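Local coordinates for putative uncharacterized protein PH0242 (Pyrococcus horikoshii, PDB 3VU1) that is the C-terminal globular domain of an AglB-type oligosaccharyltransferase, a largely beta-stranded module that carries a bound calcium ion, at residues A[20-34]-A[38-49]. Numbering follows the deposited sequence.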
ATOM      1  N   LEU A  20       9.625  14.801  -2.192  1.00 37.75           N
ATOM      2  CA  LEU A  20       8.893  14.326  -3.359  1.00 38.29           C
ATOM      3  C   LEU A  20       9.148  15.185  -4.585  1.00 40.13           C
ATOM      4  O   LEU A  20       9.452  14.643  -5.641  1.00 42.99           O
ATOM      5  CB  LEU A  20       7.397  14.198  -3.097  1.00 37.01           C
ATOM      6  CG  LEU A  20       6.940  12.975  -2.297  1.00 35.47           C
ATOM      7  CD1 LEU A  20       5.497  13.145  -1.874  1.00 37.49           C
ATOM      8  CD2 LEU A  20       7.087  11.673  -3.051  1.00 36.19           C
ATOM      9  N   ARG A  21       9.038  16.507  -4.441  1.00 42.07           N
ATOM     10  CA  ARG A  21       9.331  17.467  -5.530  1.00 46.28           C
ATOM     11  C   ARG A  21      10.732  17.344  -6.126  1.00 45.38           C
ATOM     12  O   ARG A  21      10.903  17.611  -7.301  1.00 46.68           O
ATOM     13  CB  ARG A  21       9.171  18.930  -5.072  1.00 52.23           C
ATOM     14  CG  ARG A  21       7.764  19.461  -4.949  1.00 57.55           C
ATOM     15  CD  ARG A  21       7.778  20.953  -4.604  1.00 67.11           C
ATOM     16  NE  ARG A  21       6.583  21.322  -3.827  1.00 70.22           N
ATOM     17  CZ  ARG A  21       6.564  21.549  -2.512  1.00 71.76           C
ATOM     18  NH1 ARG A  21       7.694  21.487  -1.795  1.00 68.03           N
ATOM     19  NH2 ARG A  21       5.412  21.858  -1.909  1.00 70.79           N
ATOM     20  N   SER A  22      11.729  16.978  -5.317  1.00 46.93           N
ATOM     21  CA  SER A  22      13.131  16.933  -5.761  1.00 46.96           C
ATOM     22  C   SER A  22      13.581  15.587  -6.302  1.00 47.57           C
ATOM     23  O   SER A  22      14.586  15.533  -6.980  1.00 58.65           O
ATOM     24  CB  SER A  22      14.081  17.300  -4.613  1.00 50.13           C
ATOM     25  OG  SER A  22      13.967  18.668  -4.265  1.00 59.96           O
ATOM     26  N   ASN A  23      12.872  14.503  -5.990  1.00 44.72           N
ATOM     27  CA  ASN A  23      13.390  13.135  -6.208  1.00 42.83           C
ATOM     28  C   ASN A  23      12.487  12.233  -7.062  1.00 42.91           C
ATOM     29  O   ASN A  23      12.885  11.159  -7.466  1.00 49.65           O
ATOM     30  CB  ASN A  23      13.718  12.439  -4.862  1.00 42.68           C
ATOM     31  CG  ASN A  23      14.920  13.063  -4.129  1.00 43.73           C
ATOM     32  OD1 ASN A  23      14.840  14.143  -3.557  1.00 41.79           O
ATOM     33  ND2 ASN A  23      16.030  12.350  -4.123  1.00 48.00           N
ATOM     34  N   THR A  24      11.274  12.665  -7.347  1.00 42.09           N
ATOM     35  CA  THR A  24      10.361  11.830  -8.092  1.00 42.40           C
ATOM     36  C   THR A  24      10.010  12.527  -9.382  1.00 45.85           C
ATOM     37  O   THR A  24      10.090  13.757  -9.478  1.00 48.17           O
ATOM     38  CB  THR A  24       9.068  11.513  -7.290  1.00 42.99           C
ATOM     39  OG1 THR A  24       8.257  12.684  -7.148  1.00 42.60           O
ATOM     40  CG2 THR A  24       9.394  11.004  -5.907  1.00 42.72           C
ATOM     41  N   SER A  25       9.621  11.735 -10.374  1.00 50.06           N
ATOM     42  CA  SER A  25       9.089  12.242 -11.635  1.00 49.59           C
ATOM     43  C   SER A  25       7.927  13.209 -11.419  1.00 51.96           C
ATOM     44  O   SER A  25       7.165  13.076 -10.457  1.00 52.02           O
ATOM     45  CB  SER A  25       8.589  11.076 -12.476  1.00 48.80           C
ATOM     46  OG  SER A  25       7.624  11.524 -13.413  1.00 53.40           O
ATOM     47  N   LYS A  26       7.781  14.156 -12.340  1.00 53.50           N
ATOM     48  CA  LYS A  26       6.705  15.135 -12.269  1.00 56.78           C
ATOM     49  C   LYS A  26       5.363  14.487 -12.612  1.00 54.53           C
ATOM     50  O   LYS A  26       4.322  15.139 -12.524  1.00 57.60           O
ATOM     51  CB  LYS A  26       6.987  16.337 -13.192  1.00 61.52           C
ATOM     52  CG  LYS A  26       6.935  16.015 -14.684  1.00 64.86           C
ATOM     53  CD  LYS A  26       7.161  17.240 -15.558  1.00 68.02           C
ATOM     54  CE  LYS A  26       7.875  16.875 -16.856  1.00 68.67           C
ATOM     55  NZ  LYS A  26       7.819  17.993 -17.832  1.00 64.29           N
ATOM     56  N   TYR A  27       5.400  13.210 -13.001  1.00 51.64           N
ATOM     57  CA  TYR A  27       4.197  12.435 -13.341  1.00 49.18           C
ATOM     58  C   TYR A  27       3.867  11.360 -12.297  1.00 48.64           C
ATOM     59  O   TYR A  27       2.922  10.574 -12.473  1.00 44.71           O
ATOM     60  CB  TYR A  27       4.322  11.820 -14.739  1.00 49.56           C
ATOM     61  CG  TYR A  27       4.526  12.858 -15.819  1.00 59.38           C
ATOM     62  CD1 TYR A  27       5.489  12.682 -16.810  1.00 58.60           C
ATOM     63  CD2 TYR A  27       3.771  14.046 -15.833  1.00 63.00           C
ATOM     64  CE1 TYR A  27       5.691  13.643 -17.791  1.00 59.29           C
ATOM     65  CE2 TYR A  27       3.968  15.012 -16.811  1.00 64.25           C
ATOM     66  CZ  TYR A  27       4.932  14.802 -17.787  1.00 65.60           C
ATOM     67  OH  TYR A  27       5.140  15.756 -18.762  1.00 71.54           O
ATOM     68  N   ALA A  28       4.652  11.331 -11.217  1.00 45.46           N
ATOM     69  CA  ALA A  28       4.454  10.384 -10.130  1.00 41.95           C
ATOM     70  C   ALA A  28       3.204  10.719  -9.313  1.00 42.54           C
ATOM     71  O   ALA A  28       2.840  11.879  -9.152  1.00 40.53           O
ATOM     72  CB  ALA A  28       5.671  10.385  -9.234  1.00 41.28           C
ATOM     73  N   THR A  29       2.573   9.675  -8.786  1.00 46.97           N
ATOM     74  CA  THR A  29       1.350   9.754  -7.993  1.00 45.67           C
ATOM     75  C   THR A  29       1.626   9.452  -6.513  1.00 44.97           C
ATOM     76  O   THR A  29       2.093   8.373  -6.164  1.00 46.20           O
ATOM     77  CB  THR A  29       0.342   8.720  -8.526  1.00 47.40           C
ATOM     78  OG1 THR A  29       0.001   9.048  -9.870  1.00 48.21           O
ATOM     79  CG2 THR A  29      -0.927   8.702  -7.705  1.00 50.92           C
ATOM     80  N   ALA A  30       1.332  10.406  -5.644  1.00 43.67           N
ATOM     81  CA  ALA A  30       1.403  10.169  -4.207  1.00 39.80           C
ATOM     82  C   ALA A  30      -0.002  10.219  -3.620  1.00 39.92           C
ATOM     83  O   ALA A  30      -0.859  10.947  -4.131  1.00 44.33           O
ATOM     84  CB  ALA A  30       2.293  11.204  -3.548  1.00 37.87           C
ATOM     85  N   THR A  31      -0.247   9.447  -2.567  1.00 36.15           N
ATOM     86  CA  THR A  31      -1.528   9.492  -1.886  1.00 35.61           C
ATOM     87  C   THR A  31      -1.338   9.432  -0.389  1.00 35.88           C
ATOM     88  O   THR A  31      -0.272   9.033   0.088  1.00 37.29           O
ATOM     89  CB  THR A  31      -2.498   8.363  -2.313  1.00 38.60           C
ATOM     90  OG1 THR A  31      -3.793   8.649  -1.762  1.00 43.63           O
ATOM     91  CG2 THR A  31      -2.047   6.989  -1.787  1.00 36.25           C
ATOM     92  N   SER A  32      -2.375   9.813   0.349  1.00 33.10           N
ATOM     93  CA  SER A  32      -2.304   9.785   1.789  1.00 32.94           C
ATOM     94  C   SER A  32      -3.683   9.803   2.413  1.00 31.48           C
ATOM     95  O   SER A  32      -4.658  10.058   1.726  1.00 34.19           O
ATOM     96  CB  SER A  32      -1.498  10.953   2.317  1.00 34.32           C
ATOM     97  OG  SER A  32      -1.110  10.619   3.643  1.00 43.90           O
ATOM     98  N   TRP A  33      -3.784   9.501   3.699  1.00 28.87           N
ATOM     99  CA  TRP A  33      -5.072   9.661   4.341  1.00 29.67           C
ATOM    100  C   TRP A  33      -5.459  11.133   4.424  1.00 31.33           C
ATOM    101  O   TRP A  33      -6.513  11.541   3.930  1.00 31.95           O
ATOM    102  CB  TRP A  33      -5.122   9.009   5.716  1.00 27.90           C
ATOM    103  CG  TRP A  33      -6.502   9.107   6.242  1.00 27.86           C
ATOM    104  CD1 TRP A  33      -6.971   9.957   7.226  1.00 28.10           C
ATOM    105  CD2 TRP A  33      -7.692   8.386   5.760  1.00 28.97           C
ATOM    106  NE1 TRP A  33      -8.319   9.789   7.420  1.00 28.78           N
ATOM    107  CE2 TRP A  33      -8.822   8.873   6.580  1.00 28.41           C
ATOM    108  CE3 TRP A  33      -7.927   7.422   4.787  1.00 26.65           C
ATOM    109  CZ2 TRP A  33     -10.123   8.407   6.405  1.00 27.55           C
ATOM    110  CZ3 TRP A  33      -9.240   6.944   4.634  1.00 29.15           C
ATOM    111  CH2 TRP A  33     -10.317   7.434   5.416  1.00 28.58           C
ATOM    112  N   TRP A  34      -4.593  11.941   5.027  1.00 30.77           N
ATOM    113  CA  TRP A  34      -4.843  13.363   5.227  1.00 31.14           C
ATOM    114  C   TRP A  34      -4.595  14.129   3.971  1.00 29.56           C
ATOM    115  O   TRP A  34      -3.778  13.725   3.154  1.00 31.52           O
ATOM    116  CB  TRP A  34      -3.934  13.882   6.326  1.00 32.11           C
ATOM    117  CG  TRP A  34      -4.303  15.209   6.934  1.00 33.82           C
ATOM    118  CD1 TRP A  34      -5.578  15.764   7.104  1.00 32.42           C
ATOM    119  CD2 TRP A  34      -3.383  16.177   7.550  1.00 33.85           C
ATOM    120  NE1 TRP A  34      -5.493  16.981   7.745  1.00 30.84           N
ATOM    121  CE2 TRP A  34      -4.217  17.285   8.042  1.00 31.88           C
ATOM    122  CE3 TRP A  34      -1.999  16.233   7.748  1.00 33.78           C
ATOM    123  CZ2 TRP A  34      -3.670  18.389   8.692  1.00 31.97           C
ATOM    124  CZ3 TRP A  34      -1.460  17.361   8.390  1.00 33.00           C
ATOM    125  CH2 TRP A  34      -2.284  18.412   8.852  1.00 31.89           C
ATOM    126  N   TYR A  38      -3.380  20.288  -0.161  1.00 31.94           N
ATOM    127  CA  TYR A  38      -4.541  20.520  -1.035  1.00 32.15           C
ATOM    128  C   TYR A  38      -4.490  21.838  -1.780  1.00 32.51           C
ATOM    129  O   TYR A  38      -5.237  22.044  -2.725  1.00 35.51           O
ATOM    130  CB  TYR A  38      -5.837  20.459  -0.238  1.00 32.67           C
ATOM    131  CG  TYR A  38      -5.929  21.492   0.900  1.00 34.97           C
ATOM    132  CD1 TYR A  38      -5.589  21.150   2.213  1.00 34.92           C
ATOM    133  CD2 TYR A  38      -6.372  22.800   0.662  1.00 32.63           C
ATOM    134  CE1 TYR A  38      -5.691  22.082   3.239  1.00 35.01           C
ATOM    135  CE2 TYR A  38      -6.462  23.726   1.684  1.00 30.79           C
ATOM    136  CZ  TYR A  38      -6.131  23.361   2.954  1.00 32.07           C
ATOM    137  OH  TYR A  38      -6.227  24.267   3.951  1.00 31.67           O
ATOM    138  N   TRP A  39      -3.618  22.735  -1.346  1.00 32.82           N
ATOM    139  CA  TRP A  39      -3.559  24.087  -1.885  1.00 32.06           C
ATOM    140  C   TRP A  39      -2.516  24.201  -2.932  1.00 35.56           C
ATOM    141  O   TRP A  39      -2.426  25.241  -3.588  1.00 37.18           O
ATOM    142  CB  TRP A  39      -3.215  25.079  -0.777  1.00 29.84           C
ATOM    143  CG  TRP A  39      -1.941  24.726  -0.068  1.00 27.74           C
ATOM    144  CD1 TRP A  39      -0.662  25.074  -0.440  1.00 27.78           C
ATOM    145  CD2 TRP A  39      -1.783  23.908   1.149  1.00 27.39           C
ATOM    146  NE1 TRP A  39       0.260  24.550   0.443  1.00 30.23           N
ATOM    147  CE2 TRP A  39      -0.349  23.839   1.413  1.00 28.37           C
ATOM    148  CE3 TRP A  39      -2.652  23.269   2.019  1.00 28.41           C
ATOM    149  CZ2 TRP A  39       0.169  23.155   2.496  1.00 26.41           C
ATOM    150  CZ3 TRP A  39      -2.118  22.582   3.123  1.00 26.61           C
ATOM    151  CH2 TRP A  39      -0.746  22.525   3.343  1.00 27.12           C
ATOM    152  N   ILE A  40      -1.680  23.164  -3.070  1.00 37.68           N
ATOM    153  CA  ILE A  40      -0.609  23.167  -4.073  1.00 39.31           C
ATOM    154  C   ILE A  40      -1.182  23.116  -5.499  1.00 41.71           C
ATOM    155  O   ILE A  40      -1.989  22.253  -5.823  1.00 43.26           O
ATOM    156  CB  ILE A  40       0.411  22.033  -3.812  1.00 38.11           C
ATOM    157  CG1 ILE A  40       1.106  22.280  -2.475  1.00 37.92           C
ATOM    158  CG2 ILE A  40       1.441  21.951  -4.928  1.00 32.63           C
ATOM    159  CD1 ILE A  40       1.696  21.027  -1.863  1.00 39.52           C
ATOM    160  N   GLU A  41      -0.764  24.059  -6.332  1.00 46.04           N
ATOM    161  CA  GLU A  41      -1.228  24.164  -7.719  1.00 51.74           C
ATOM    162  C   GLU A  41      -0.416  23.308  -8.721  1.00 55.21           C
ATOM    163  O   GLU A  41       0.800  23.296  -8.693  1.00 59.04           O
ATOM    164  CB  GLU A  41      -1.270  25.644  -8.126  1.00 49.02           C
ATOM    165  CG  GLU A  41      -2.446  26.367  -7.482  1.00 48.47           C
ATOM    166  CD  GLU A  41      -2.488  27.865  -7.744  1.00 49.42           C
ATOM    167  OE1 GLU A  41      -3.475  28.325  -8.374  1.00 51.87           O
ATOM    168  OE2 GLU A  41      -1.559  28.586  -7.314  1.00 49.94           O
ATOM    169  N   SER A  42      -1.107  22.568  -9.580  1.00 65.20           N
ATOM    170  CA  SER A  42      -0.474  21.760 -10.635  1.00 73.39           C
ATOM    171  C   SER A  42      -1.268  21.937 -11.933  1.00 80.63           C
ATOM    172  O   SER A  42      -2.446  22.326 -11.896  1.00 74.04           O
ATOM    173  CB  SER A  42      -0.445  20.252 -10.269  1.00 73.06           C
ATOM    174  OG  SER A  42       0.318  19.978  -9.107  1.00 79.08           O
ATOM    175  N   SER A  43      -0.619  21.650 -13.070  1.00 88.01           N
ATOM    176  CA  SER A  43      -1.316  21.418 -14.346  1.00 87.29           C
ATOM    177  C   SER A  43      -2.016  20.057 -14.309  1.00 89.53           C
ATOM    178  O   SER A  43      -3.001  19.831 -15.027  1.00 86.28           O
ATOM    179  CB  SER A  43      -0.327  21.434 -15.506  1.00 83.09           C
ATOM    180  OG  SER A  43       0.364  22.656 -15.529  1.00 90.31           O
ATOM    181  N   LEU A  44      -1.495  19.171 -13.453  1.00 86.19           N
ATOM    182  CA  LEU A  44      -1.968  17.797 -13.297  1.00 87.79           C
ATOM    183  C   LEU A  44      -3.387  17.680 -12.721  1.00 87.11           C
ATOM    184  O   LEU A  44      -3.657  18.130 -11.603  1.00 79.66           O
ATOM    185  CB  LEU A  44      -0.988  17.007 -12.424  1.00 87.12           C
ATOM    186  CG  LEU A  44       0.506  17.289 -12.584  1.00 91.09           C
ATOM    187  CD1 LEU A  44       1.277  16.446 -11.578  1.00 94.92           C
ATOM    188  CD2 LEU A  44       0.990  17.040 -14.010  1.00 84.34           C
ATOM    189  N   LEU A  45      -4.281  17.080 -13.511  1.00 95.14           N
ATOM    190  CA  LEU A  45      -5.642  16.717 -13.081  1.00 99.70           C
ATOM    191  C   LEU A  45      -5.660  15.260 -12.592  1.00103.94           C
ATOM    192  O   LEU A  45      -6.723  14.654 -12.455  1.00103.43           O
ATOM    193  CB  LEU A  45      -6.667  16.914 -14.222  1.00 96.03           C
ATOM    194  CG  LEU A  45      -7.403  18.249 -14.446  1.00102.09           C
ATOM    195  CD1 LEU A  45      -6.536  19.319 -15.110  1.00104.86           C
ATOM    196  CD2 LEU A  45      -8.672  18.025 -15.264  1.00100.40           C
ATOM    197  N   GLY A  46      -4.473  14.706 -12.343  1.00106.41           N
ATOM    198  CA  GLY A  46      -4.327  13.338 -11.851  1.00108.79           C
ATOM    199  C   GLY A  46      -4.260  13.284 -10.336  1.00114.34           C
ATOM    200  O   GLY A  46      -4.800  14.160  -9.649  1.00108.71           O
ATOM    201  N   ASN A  47      -3.583  12.260  -9.815  1.00117.22           N
ATOM    202  CA  ASN A  47      -3.568  12.004  -8.373  1.00118.76           C
ATOM    203  C   ASN A  47      -2.426  12.689  -7.603  1.00113.00           C
ATOM    204  O   ASN A  47      -1.238  12.384  -7.793  1.00107.96           O
ATOM    205  CB  ASN A  47      -3.583  10.490  -8.044  1.00126.22           C
ATOM    206  CG  ASN A  47      -4.588   9.686  -8.868  1.00125.83           C
ATOM    207  OD1 ASN A  47      -5.218  10.189  -9.798  1.00122.69           O
ATOM    208  ND2 ASN A  47      -4.722   8.408  -8.526  1.00122.27           N
ATOM    209  N   ARG A  48      -2.812  13.624  -6.739  1.00104.42           N
ATOM    210  CA  ARG A  48      -1.972  14.034  -5.627  1.00 96.14           C
ATOM    211  C   ARG A  48      -2.781  13.977  -4.335  1.00 94.52           C
ATOM    212  O   ARG A  48      -2.344  14.524  -3.324  1.00104.38           O
ATOM    213  CB  ARG A  48      -1.351  15.424  -5.852  1.00 94.75           C
ATOM    214  CG  ARG A  48      -0.127  15.442  -6.776  1.00 97.67           C
ATOM    215  CD  ARG A  48       0.898  14.360  -6.419  1.00 96.70           C
ATOM    216  NE  ARG A  48       2.266  14.746  -6.775  1.00 98.27           N
ATOM    217  CZ  ARG A  48       3.218  15.077  -5.900  1.00 97.38           C
ATOM    218  NH1 ARG A  48       2.972  15.060  -4.595  1.00103.14           N
ATOM    219  NH2 ARG A  48       4.428  15.425  -6.327  1.00 86.55           N
ATOM    220  N   ARG A  49      -3.930  13.279  -4.374  1.00 86.24           N
ATOM    221  CA  ARG A  49      -4.930  13.229  -3.270  1.00 81.28           C
ATOM    222  C   ARG A  49      -5.723  14.555  -3.121  1.00 78.09           C
ATOM    223  O   ARG A  49      -6.960  14.572  -3.067  1.00 73.23           O
ATOM    224  CB  ARG A  49      -4.287  12.771  -1.929  1.00 71.66           C
ATOM    225  CG  ARG A  49      -5.094  13.003  -0.641  1.00 68.06           C
ATOM    226  CD  ARG A  49      -6.456  12.316  -0.662  1.00 61.87           C
ATOM    227  NE  ARG A  49      -6.917  11.875   0.652  1.00 56.72           N
ATOM    228  CZ  ARG A  49      -7.961  11.056   0.861  1.00 60.42           C
ATOM    229  NH1 ARG A  49      -8.680  10.560  -0.152  1.00 56.47           N
ATOM    230  NH2 ARG A  49      -8.296  10.714   2.097  1.00 54.48           N
TER
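Arg49 reaches along the backbone of Ser32 and Trp33 and closes on the carbonyl of Trp33. Its NH2 lies 2.7 Å from Trp33 O on a nearly straight N-H (164°), in the carbonyl plane on a lone pair, and the oxygen sits at the edge of the guanidinium. Arg49 NE adds a weak, bent bond to Trp33 O at 3.3 Å, while Ser32 O lies over one face of the guanidinium without a hydrogen bond. CG stands anti to the backbone N (chi1 165°), and bends further along the chain turn the tip to this carbonyl. NH1 forms a salt bridge with Asp61, giving the guanidinium a second tie, on helix 60-69. The guanidinium also lies near the Trp33 six-membered ring, too far for more than a weak cation-pi attraction. Residues 30-32 form an outermost strand of a four-stranded mixed sheet, parallel to strand 86-90; there Ser32 OG bonds to Ile88 O. Residues 47-49, a loop, run alongside residues 29-31 in the same direction, 5.2 Å between Thr31 CA and Arg49 CA. At Thr29, the methyl CG2 meets Asn47 CB, the two side chains crossing at a slant. The Arg48 chain starts away from residues 20-34 but bends at chi2 (-48°), bringing NH1 to 4.1 Å from Ala30 CB and past Leu20, which runs the opposite way. Farther out, Leu44 CD1 touches the backbone oxygen of Lys26, and its CD2 comes to the Tyr27 ring edge at CD2, 4.5 Å away. Ile40 CD1 meets the extended Arg21 from the opposite direction, 3.8 Å from NH2.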